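Local coordinates for protein Lem22 (Legionella pneumophila subsp. pneumophila ATCC 43290, PDB 5WD9) that is a Legionella effector of undetermined molecular function, folded as a bundle of three helices and probably acting by binding other proteins, at residues E16-I19 / A20-K23; A30-K33 / F34-A38; V44-G47 / S48-T51; D61-K64 / I65-R68. All coordinates share one frame; numbering follows the deposited sequence. Where two conformers were deposited one is given.

Contact 1: E16-I19 / A20-K23; sequences EDQI and AKAK
Asp17 and Lys21, one helical turn apart, form the salt bridge of this stretch, with Lys21 NZ 2.7 Å from Asp17 OD2. The ammonium uses the syn lone pair of that oxygen, the one on the side of OD1. Asp17 CG is anti to its backbone nitrogen (chi1 178°) and Lys21 runs extended beyond CG, a pairing that carries the lysine tip up to the carboxylate while its CG passes Asp17 O.

The Gln18 amide and a water extend the bridge. Gln18 NE2 donates to Asp17 OD2 at 2.9 Å; NE2 meets the oxygen nearly end-on to its C-O bond, and OD2 in turn lies close to the plane of the Gln18 amide, although the N-H...O angle of 138° is bent. One carboxylate oxygen therefore takes two donors, which should hold the group against rotation. The water accepts from Lys21 NZ at 3.0 Å and, weakly, from Gln18 NE2. At its other end the amide is also engaged, Gln18 OE1 receiving Asn37 ND2.

The backbone supplies four i to i+4 hydrogen bonds of a regular alpha-helix, from Ala20, Lys21, Ala22 and Lys23 back to Glu16, Asp17, Gln18 and Ile19. The carbon-to-carbon contact between side chains is that of Ile19 and Lys23: the lysine lies alongside, its CE 3.8 Å from Ile19 CG2, and its NZ continues to a salt bridge with Glu73.

Within the three-helix bundle, helix 4-24 thus shows two faces here: Gln18, Lys21 and Ala22 meet Phe34 of helix 28-52, whereas Ile19 packs on Leu70, Glu73 and Leu77 of helix 58-87.

Contact 2: A30-K33 / F34-A38; sequences AQLK and FLENA
Phe34 N bonds to Ala30 O, and the ring of the same residue turns its CD2 to 3.1 Å from that oxygen; the backbone N-H and the ring of Phe34 therefore share one carbonyl oxygen, the ring obliquely. Its apolar surface continues onto Gln18 and Lys21 of helix 4-24. Leu35 follows, lying alongside Gln31 and pointing the same way, with CD1 3.8 Å from Gln31 CG. This is a regular alpha-helical i, i+4 ladder near the start of the middle helix of a three-helix bundle, and its residues divide between two neighbours: Leu35 touches Ala22 of helix 4-24, while Leu32 and Glu36 turn to helix 58-87. Glu36 CG, swung beside its backbone N, lies 3.8 Å from Leu32 CD1; its OE2 goes on to a salt bridge with Arg82. Asn37 accepts from Lys33 NZ through OD1 at 2.9 Å. The donor stands above the carbonyl plane, 57° out of it and off either lone pair, with a C=O...N angle of 120°. Lys33 reaches there by starting with CG anti to the backbone N (chi1 -176°) and then folding at each later torsion. Asn37 also touches Tyr14 of helix 4-24.

Contact 3: V44-G47 / S48-T51; sequences VKMG and SLTT
Ser48, Leu49 and Thr50 return their N-H groups to Val44, Lys45 and Met46 O in i to i+4 alpha-helical bonds, whereas the next, Thr51 N to Gly47 O, is stretched to 3.5 Å and weak.

Met46 O takes a second donor. Thr50 OG1 lies 3.0 Å from Met46 O and Thr50 N lies 2.9 Å from it, the two arriving from opposite faces of the carbonyl plane. With OG1 anti to its own carbonyl carbon (chi1 -59°), the hydroxyl leans back along the helix to this acceptor. On the outer surface, a water donates to Val44 O at 2.8 Å and also sits 3.2 Å from Ser48 OG, bridging a carbonyl and a hydroxyl one turn apart. Thr51 sets its CG2 3.3 Å from Gly47 O.

The apolar part belongs to Met46 and Leu49, three residues apart and side by side. Met46 bends at chi2 and chi3, bringing its CE to 3.6 Å from Leu49 CD2 and SD to 4.0 Å from the same methyl. Both residues rest on Leu8 of helix 4-24, and Lys45 beside them makes a salt bridge to Glu7.

The chemistry is divided: methyl and thioether groups meet the bundle, while the Thr50 hydroxyl and a water serve the carbonyls of Met46 and Val44. Met46 O thus holds two donors from one residue, while the following backbone bond, Thr51 N to Gly47 O, is weak as helix 28-52 nears its end.

Contact 4: D61-K64 / I65-R68; sequences DRLK and IEIR
Arg62 and Glu66 run alongside each other, one turn apart near the start of helix 58-87, the last and longest helix of the three-helix bundle. Their meeting is not a salt bridge: Glu66 OE2 lies 3.7 Å from Arg62 CG, against the aliphatic shaft, while Arg62 NE is 5.2 Å from the same oxygen. The guanidinium and carboxylate planes are 51° apart, and Arg62 bends at chi3 (-68°). Across the gap from NE to OE2 any attraction between the opposite charges is probably weak and indirect. The second carboxylate oxygen also meets carbon, Glu66 OE1 being 3.7 Å from Leu63 CD2 where the two side chains cross at a slant. Lys12 of helix 4-24 touches Glu66 as well. Two other polar ends have partners beyond the stretch: Asp61 OD1 bonds to Tyr53 OH, and Arg68 pairs with Glu72 one turn on.

Backbone bonding is regular. Ile65, Glu66, Ile67 and Arg68 donate to Asp61, Arg62, Leu63 and Lys64 in the i to i+4 pattern, and the shortest, from Ile67 N to Leu63 O, measures 2.8 Å.

Side-chain packing joins the neighbouring helices. Leu63 reaches Thr9 of helix 4-24, and buried Ile67 packs on Leu8 of that helix and His42 of helix 28-52.

Both isoleucines bring their longer branch close to a carbonyl oxygen of the preceding turn. Ile65 CG1 is 3.4 Å from Asp61 O; in Ile67, CG1 comes to 3.2 Å and CD1 to 3.3 Å from Leu63 O.

The four contacts fall into two pairs towards the two ends of the bundle. Contacts 1 and 2 touch, centres about 8 Å apart: besides the link between their two amides, Gln18 OE1 lies 3.4 Å from Phe34 CD1 and Ala22 CB lies 3.6 Å from Leu35 CG. Contacts 3 and 4, centres about 13 Å apart, meet through apolar atoms, with Leu49 CD2 3.8 Å from Lys64 CD. Between the pairs there is no touch. Contacts 2 and 3 share helix 28-52, yet their centres stand about 20 Å apart on opposite sides of the chain's centre; contacts 1 and 4 are about 17 Å apart, centre to centre.

Contact 1: E16-I19 / A20-K23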
loop_
_atom_site.group_PDB
_atom_site.type_symbol
_atom_site.label_atom_id
_atom_site.label_comp_id
_atom_site.label_asym_id
_atom_site.label_seq_id
_atom_site.Cartn_x
_atom_site.Cartn_y
_atom_site.Cartn_z
ATOM N N GLU A 16 -3.944 -2.146 3.869
ATOM C CA GLU A 16 -5.367 -1.960 4.129
ATOM C C GLU A 16 -5.577 -1.164 5.409
ATOM O O GLU A 16 -6.409 -0.249 5.452
ATOM C CB GLU A 16 -6.065 -3.317 4.201
ATOM C CG GLU A 16 -7.574 -3.226 4.312
ATOM C CD GLU A 16 -8.258 -4.524 3.942
ATOM O OE1 GLU A 16 -7.720 -5.262 3.085
ATOM O OE2 GLU A 16 -9.330 -4.806 4.516
ATOM N N ASP A 17 -4.805 -1.479 6.449
ATOM C CA ASP A 17 -4.903 -0.780 7.724
ATOM C C ASP A 17 -4.541 0.690 7.574
ATOM O O ASP A 17 -5.238 1.566 8.090
ATOM C CB ASP A 17 -3.967 -1.458 8.724
ATOM C CG ASP A 17 -3.949 -0.777 10.058
ATOM O OD1 ASP A 17 -4.877 -1.035 10.847
ATOM O OD2 ASP A 17 -3.015 0.009 10.327
ATOM N N GLN A 18 -3.440 0.984 6.887
ATOM C CA GLN A 18 -3.028 2.376 6.742
ATOM C C GLN A 18 -3.989 3.166 5.865
ATOM O O GLN A 18 -4.272 4.331 6.149
ATOM C CB GLN A 18 -1.608 2.437 6.194
ATOM C CG GLN A 18 -0.563 1.779 7.095
ATOM C CD GLN A 18 -0.426 2.491 8.428
ATOM O OE1 GLN A 18 0.200 3.547 8.503
ATOM N NE2 GLN A 18 -1.003 1.920 9.480
ATOM N N ILE A 19 -4.506 2.552 4.806
ATOM C CA ILE A 19 -5.469 3.233 3.948
ATOM C C ILE A 19 -6.734 3.548 4.732
ATOM O O ILE A 19 -7.296 4.647 4.625
ATOM C CB ILE A 19 -5.749 2.381 2.696
ATOM C CG1 ILE A 19 -4.532 2.411 1.774
ATOM C CG2 ILE A 19 -7.028 2.853 1.979
ATOM C CD1 ILE A 19 -4.521 1.320 0.695
ATOM N N ALA A 20 -7.178 2.607 5.568
ATOM C CA ALA A 20 -8.358 2.846 6.392
ATOM C C ALA A 20 -8.117 3.992 7.369
ATOM O O ALA A 20 -8.978 4.866 7.545
ATOM C CB ALA A 20 -8.752 1.560 7.117
ATOM N N LYS A 21 -6.940 4.030 7.992
ATOM C CA LYS A 21 -6.654 5.106 8.935
ATOM C C LYS A 21 -6.532 6.448 8.226
ATOM O O LYS A 21 -6.923 7.486 8.780
ATOM C CB LYS A 21 -5.382 4.784 9.713
ATOM C CG LYS A 21 -5.604 3.664 10.717
ATOM C CD LYS A 21 -4.325 3.087 11.268
ATOM C CE LYS A 21 -4.644 2.055 12.336
ATOM N NZ LYS A 21 -3.415 1.293 12.650
ATOM N N ALA A 22 -5.985 6.455 7.010
ATOM C CA ALA A 22 -5.964 7.680 6.218
ATOM C C ALA A 22 -7.371 8.213 6.002
ATOM O O ALA A 22 -7.633 9.403 6.204
ATOM C CB ALA A 22 -5.307 7.399 4.875
ATOM N N LYS A 23 -8.296 7.343 5.593
ATOM C CA LYS A 23 -9.666 7.785 5.348
ATOM C C LYS A 23 -10.357 8.304 6.601
ATOM O O LYS A 23 -11.300 9.096 6.487
ATOM C CB LYS A 23 -10.474 6.654 4.728
ATOM C CG LYS A 23 -9.996 6.242 3.364
ATOM C CD LYS A 23 -10.745 5.014 2.930
ATOM C CE LYS A 23 -10.349 4.602 1.547
ATOM N NZ LYS A 23 -11.001 3.312 1.198
HETATM O O HOH W 1 -0.769 2.731 12.856
#

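Contact 2: A30-K33 / F34-A38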
loop_
_atom_site.group_PDB
_atom_site.type_symbol
_atom_site.label_atom_id
_atom_site.label_comp_id
_atom_site.label_asym_id
_atom_site.label_seq_id
_atom_site.Cartn_x
_atom_site.Cartn_y
_atom_site.Cartn_z
ATOM N N ALA A 30 -2.071 14.180 8.639
ATOM C CA ALA A 30 -2.191 12.843 9.201
ATOM C C ALA A 30 -2.571 11.840 8.124
ATOM O O ALA A 30 -2.069 10.712 8.104
ATOM C CB ALA A 30 -3.229 12.845 10.323
ATOM N N GLN A 31 -3.464 12.240 7.218
ATOM C CA GLN A 31 -3.830 11.369 6.115
ATOM C C GLN A 31 -2.612 11.036 5.278
ATOM O O GLN A 31 -2.388 9.876 4.923
ATOM C CB GLN A 31 -4.870 12.078 5.254
ATOM C CG GLN A 31 -5.364 11.235 4.111
ATOM C CD GLN A 31 -6.340 11.961 3.219
ATOM O OE1 GLN A 31 -6.685 13.120 3.463
ATOM N NE2 GLN A 31 -6.793 11.280 2.169
ATOM N N LEU A 32 -1.793 12.050 4.981
ATOM C CA LEU A 32 -0.616 11.830 4.159
ATOM C C LEU A 32 0.355 10.874 4.823
ATOM O O LEU A 32 0.937 10.023 4.148
ATOM C CB LEU A 32 0.080 13.151 3.835
ATOM C CG LEU A 32 1.249 12.987 2.852
ATOM C CD1 LEU A 32 0.806 12.366 1.527
ATOM C CD2 LEU A 32 1.959 14.318 2.627
ATOM N N LYS A 33 0.527 10.972 6.142
ATOM C CA LYS A 33 1.470 10.086 6.801
ATOM C C LYS A 33 1.040 8.631 6.657
ATOM O O LYS A 33 1.870 7.765 6.373
ATOM C CB LYS A 33 1.615 10.465 8.273
ATOM C CG LYS A 33 2.668 9.637 8.989
ATOM C CD LYS A 33 4.072 10.186 8.731
ATOM C CE LYS A 33 5.023 9.100 8.221
ATOM N NZ LYS A 33 4.629 8.558 6.885
ATOM N N PHE A 34 -0.250 8.339 6.828
ATOM C CA PHE A 34 -0.719 6.961 6.677
ATOM C C PHE A 34 -0.561 6.481 5.239
ATOM O O PHE A 34 -0.140 5.339 4.997
ATOM C CB PHE A 34 -2.181 6.851 7.110
ATOM C CG PHE A 34 -2.388 6.970 8.589
ATOM C CD1 PHE A 34 -1.778 6.076 9.463
ATOM C CD2 PHE A 34 -3.190 7.974 9.113
ATOM C CE1 PHE A 34 -1.962 6.178 10.826
ATOM C CE2 PHE A 34 -3.380 8.077 10.478
ATOM C CZ PHE A 34 -2.769 7.174 11.331
ATOM N N LEU A 35 -0.906 7.333 4.272
ATOM C CA LEU A 35 -0.779 6.945 2.873
ATOM C C LEU A 35 0.676 6.741 2.486
ATOM O O LEU A 35 1.002 5.802 1.746
ATOM C CB LEU A 35 -1.452 7.994 1.984
ATOM C CG LEU A 35 -2.972 8.065 2.173
ATOM C CD1 LEU A 35 -3.520 9.274 1.430
ATOM C CD2 LEU A 35 -3.641 6.794 1.684
ATOM N N GLU A 36 1.569 7.599 2.982
ATOM C CA GLU A 36 2.982 7.423 2.683
ATOM C C GLU A 36 3.525 6.168 3.337
ATOM O O GLU A 36 4.408 5.521 2.772
ATOM C CB GLU A 36 3.780 8.664 3.080
ATOM C CG GLU A 36 3.623 9.832 2.092
ATOM C CD GLU A 36 4.120 9.548 0.662
ATOM O OE1 GLU A 36 4.700 8.470 0.386
ATOM O OE2 GLU A 36 3.916 10.421 -0.211
ATOM N N ASN A 37 3.020 5.801 4.517
ATOM C CA ASN A 37 3.423 4.533 5.122
ATOM C C ASN A 37 3.043 3.368 4.225
ATOM O O ASN A 37 3.853 2.467 3.993
ATOM C CB ASN A 37 2.756 4.349 6.480
ATOM C CG ASN A 37 3.358 5.197 7.556
ATOM O OD1 ASN A 37 4.461 5.737 7.431
ATOM N ND2 ASN A 37 2.618 5.330 8.638
ATOM N N ALA A 38 1.807 3.367 3.718
ATOM C CA ALA A 38 1.399 2.326 2.776
ATOM C C ALA A 38 2.311 2.320 1.562
ATOM O O ALA A 38 2.717 1.258 1.079
ATOM C CB ALA A 38 -0.048 2.543 2.335
#

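Contact 3: V44-G47 / S48-T51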
loop_
_atom_site.group_PDB
_atom_site.type_symbol
_atom_site.label_atom_id
_atom_site.label_comp_id
_atom_site.label_asym_id
_atom_site.label_seq_id
_atom_site.Cartn_x
_atom_site.Cartn_y
_atom_site.Cartn_z
ATOM N N VAL A 44 9.137 -1.079 -0.554
ATOM C CA VAL A 44 10.189 -1.924 0.003
ATOM C C VAL A 44 9.874 -3.398 -0.233
ATOM O O VAL A 44 10.702 -4.166 -0.738
ATOM C CB VAL A 44 10.378 -1.607 1.497
ATOM C CG1 VAL A 44 11.309 -2.629 2.148
ATOM C CG2 VAL A 44 10.889 -0.176 1.688
ATOM N N LYS A 45 8.666 -3.815 0.106
ATOM C CA LYS A 45 8.349 -5.242 0.096
ATOM C C LYS A 45 8.142 -5.779 -1.315
ATOM O O LYS A 45 8.524 -6.913 -1.611
ATOM C CB LYS A 45 7.121 -5.516 0.964
ATOM C CG LYS A 45 7.348 -5.269 2.454
ATOM C CD LYS A 45 8.371 -6.212 3.047
ATOM C CE LYS A 45 8.636 -5.841 4.494
ATOM N NZ LYS A 45 9.499 -6.875 5.115
ATOM N N MET A 46 7.524 -5.002 -2.199
ATOM C CA MET A 46 7.366 -5.500 -3.562
ATOM C C MET A 46 8.687 -5.506 -4.312
ATOM O O MET A 46 8.896 -6.363 -5.179
ATOM C CB MET A 46 6.296 -4.705 -4.301
ATOM C CG MET A 46 4.918 -4.826 -3.670
ATOM S SD MET A 46 4.274 -6.522 -3.587
ATOM C CE MET A 46 4.046 -6.868 -5.329
ATOM N N GLY A 47 9.594 -4.580 -3.995
ATOM C CA GLY A 47 10.926 -4.654 -4.566
ATOM C C GLY A 47 11.602 -5.967 -4.233
ATOM O O GLY A 47 12.196 -6.613 -5.101
ATOM N N SER A 48 11.486 -6.403 -2.977
ATOM C CA SER A 48 12.066 -7.681 -2.580
ATOM C C SER A 48 11.360 -8.850 -3.253
ATOM O O SER A 48 12.008 -9.828 -3.647
ATOM C CB SER A 48 12.007 -7.825 -1.062
ATOM O OG SER A 48 12.776 -6.809 -0.440
ATOM N N LEU A 49 10.030 -8.780 -3.371
ATOM C CA LEU A 49 9.289 -9.852 -4.025
ATOM C C LEU A 49 9.741 -10.029 -5.467
ATOM O O LEU A 49 9.965 -11.158 -5.921
ATOM C CB LEU A 49 7.789 -9.563 -3.964
ATOM C CG LEU A 49 6.921 -10.638 -4.624
ATOM C CD1 LEU A 49 6.855 -11.896 -3.758
ATOM C CD2 LEU A 49 5.531 -10.129 -4.932
ATOM N N THR A 50 9.901 -8.923 -6.198
ATOM C CA THR A 50 10.323 -9.008 -7.596
ATOM C C THR A 50 11.630 -9.774 -7.746
ATOM O O THR A 50 11.825 -10.480 -8.742
ATOM C CB THR A 50 10.451 -7.600 -8.183
ATOM O OG1 THR A 50 9.189 -6.927 -8.091
ATOM C CG2 THR A 50 10.886 -7.655 -9.647
ATOM N N THR A 51 12.524 -9.671 -6.760
ATOM C CA THR A 51 13.820 -10.331 -6.859
ATOM C C THR A 51 13.728 -11.845 -6.699
ATOM O O THR A 51 14.610 -12.557 -7.189
ATOM C CB THR A 51 14.785 -9.759 -5.815
ATOM O OG1 THR A 51 14.300 -10.054 -4.500
ATOM C CG2 THR A 51 14.899 -8.253 -5.974
HETATM O O HOH W 2 13.408 -3.902 -1.504
#

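Contact 4: D61-K64 / I65-R68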
loop_
_atom_site.group_PDB
_atom_site.type_symbol
_atom_site.label_atom_id
_atom_site.label_comp_id
_atom_site.label_asym_id
_atom_site.label_seq_id
_atom_site.Cartn_x
_atom_site.Cartn_y
_atom_site.Cartn_z
ATOM N N ASP A 61 -0.111 -15.421 -5.806
ATOM C CA ASP A 61 -0.800 -14.680 -6.851
ATOM C C ASP A 61 -2.056 -14.005 -6.317
ATOM O O ASP A 61 -2.335 -12.850 -6.659
ATOM C CB ASP A 61 -1.120 -15.612 -8.011
ATOM C CG ASP A 61 0.116 -15.956 -8.845
ATOM O OD1 ASP A 61 1.205 -15.388 -8.604
ATOM O OD2 ASP A 61 -0.008 -16.791 -9.755
ATOM N N ARG A 62 -2.825 -14.695 -5.471
ATOM C CA ARG A 62 -3.995 -14.055 -4.884
ATOM C C ARG A 62 -3.601 -12.811 -4.102
ATOM O O ARG A 62 -4.231 -11.750 -4.223
ATOM C CB ARG A 62 -4.722 -15.053 -3.983
ATOM C CG ARG A 62 -6.026 -14.493 -3.433
ATOM C CD ARG A 62 -6.636 -15.395 -2.355
ATOM N NE ARG A 62 -7.123 -16.668 -2.884
ATOM C CZ ARG A 62 -6.523 -17.848 -2.750
ATOM N NH1 ARG A 62 -5.377 -17.989 -2.092
ATOM N NH2 ARG A 62 -7.092 -18.911 -3.278
ATOM N N LEU A 63 -2.572 -12.933 -3.265
ATOM C CA LEU A 63 -2.138 -11.791 -2.475
ATOM C C LEU A 63 -1.643 -10.662 -3.365
ATOM O O LEU A 63 -1.925 -9.496 -3.090
ATOM C CB LEU A 63 -1.085 -12.230 -1.461
ATOM C CG LEU A 63 -1.636 -13.019 -0.273
ATOM C CD1 LEU A 63 -0.515 -13.800 0.372
ATOM C CD2 LEU A 63 -2.264 -12.038 0.721
ATOM N N LYS A 64 -0.909 -10.979 -4.440
ATOM C CA LYS A 64 -0.424 -9.925 -5.331
ATOM C C LYS A 64 -1.580 -9.170 -5.965
ATOM O O LYS A 64 -1.534 -7.945 -6.097
ATOM C CB LYS A 64 0.457 -10.519 -6.427
ATOM C CG LYS A 64 1.870 -10.876 -5.976
ATOM C CD LYS A 64 2.699 -11.440 -7.137
ATOM C CE LYS A 64 2.809 -10.429 -8.279
ATOM N NZ LYS A 64 3.688 -10.916 -9.400
ATOM N N ILE A 65 -2.636 -9.879 -6.361
ATOM C CA ILE A 65 -3.786 -9.188 -6.932
ATOM C C ILE A 65 -4.462 -8.296 -5.888
ATOM O O ILE A 65 -4.811 -7.136 -6.165
ATOM C CB ILE A 65 -4.752 -10.216 -7.545
ATOM C CG1 ILE A 65 -4.109 -10.862 -8.773
ATOM C CG2 ILE A 65 -6.076 -9.557 -7.878
ATOM C CD1 ILE A 65 -4.755 -12.177 -9.201
ATOM N N GLU A 66 -4.632 -8.808 -4.663
ATOM C CA GLU A 66 -5.210 -7.996 -3.592
ATOM C C GLU A 66 -4.363 -6.763 -3.311
ATOM O O GLU A 66 -4.893 -5.653 -3.131
ATOM C CB GLU A 66 -5.359 -8.838 -2.324
ATOM C CG GLU A 66 -6.404 -9.949 -2.438
ATOM C CD GLU A 66 -6.401 -10.898 -1.246
ATOM O OE1 GLU A 66 -5.538 -10.769 -0.357
ATOM O OE2 GLU A 66 -7.275 -11.797 -1.194
ATOM N N ILE A 67 -3.043 -6.931 -3.301
ATOM C CA ILE A 67 -2.138 -5.824 -3.029
ATOM C C ILE A 67 -2.204 -4.808 -4.152
ATOM O O ILE A 67 -2.170 -3.600 -3.911
ATOM C CB ILE A 67 -0.711 -6.360 -2.841
ATOM C CG1 ILE A 67 -0.615 -7.073 -1.494
ATOM C CG2 ILE A 67 0.316 -5.224 -2.904
ATOM C CD1 ILE A 67 0.533 -8.015 -1.403
ATOM N N ARG A 68 -2.328 -5.268 -5.397
ATOM C CA ARG A 68 -2.359 -4.329 -6.506
ATOM C C ARG A 68 -3.564 -3.405 -6.395
ATOM O O ARG A 68 -3.466 -2.204 -6.668
ATOM C CB ARG A 68 -2.366 -5.106 -7.819
ATOM C CG ARG A 68 -2.584 -4.231 -9.027
ATOM C CD ARG A 68 -1.386 -3.399 -9.373
ATOM N NE ARG A 68 -1.690 -2.536 -10.514
ATOM C CZ ARG A 68 -0.816 -1.730 -11.102
ATOM N NH1 ARG A 68 0.423 -1.659 -10.650
ATOM N NH2 ARG A 68 -1.189 -0.987 -12.138
#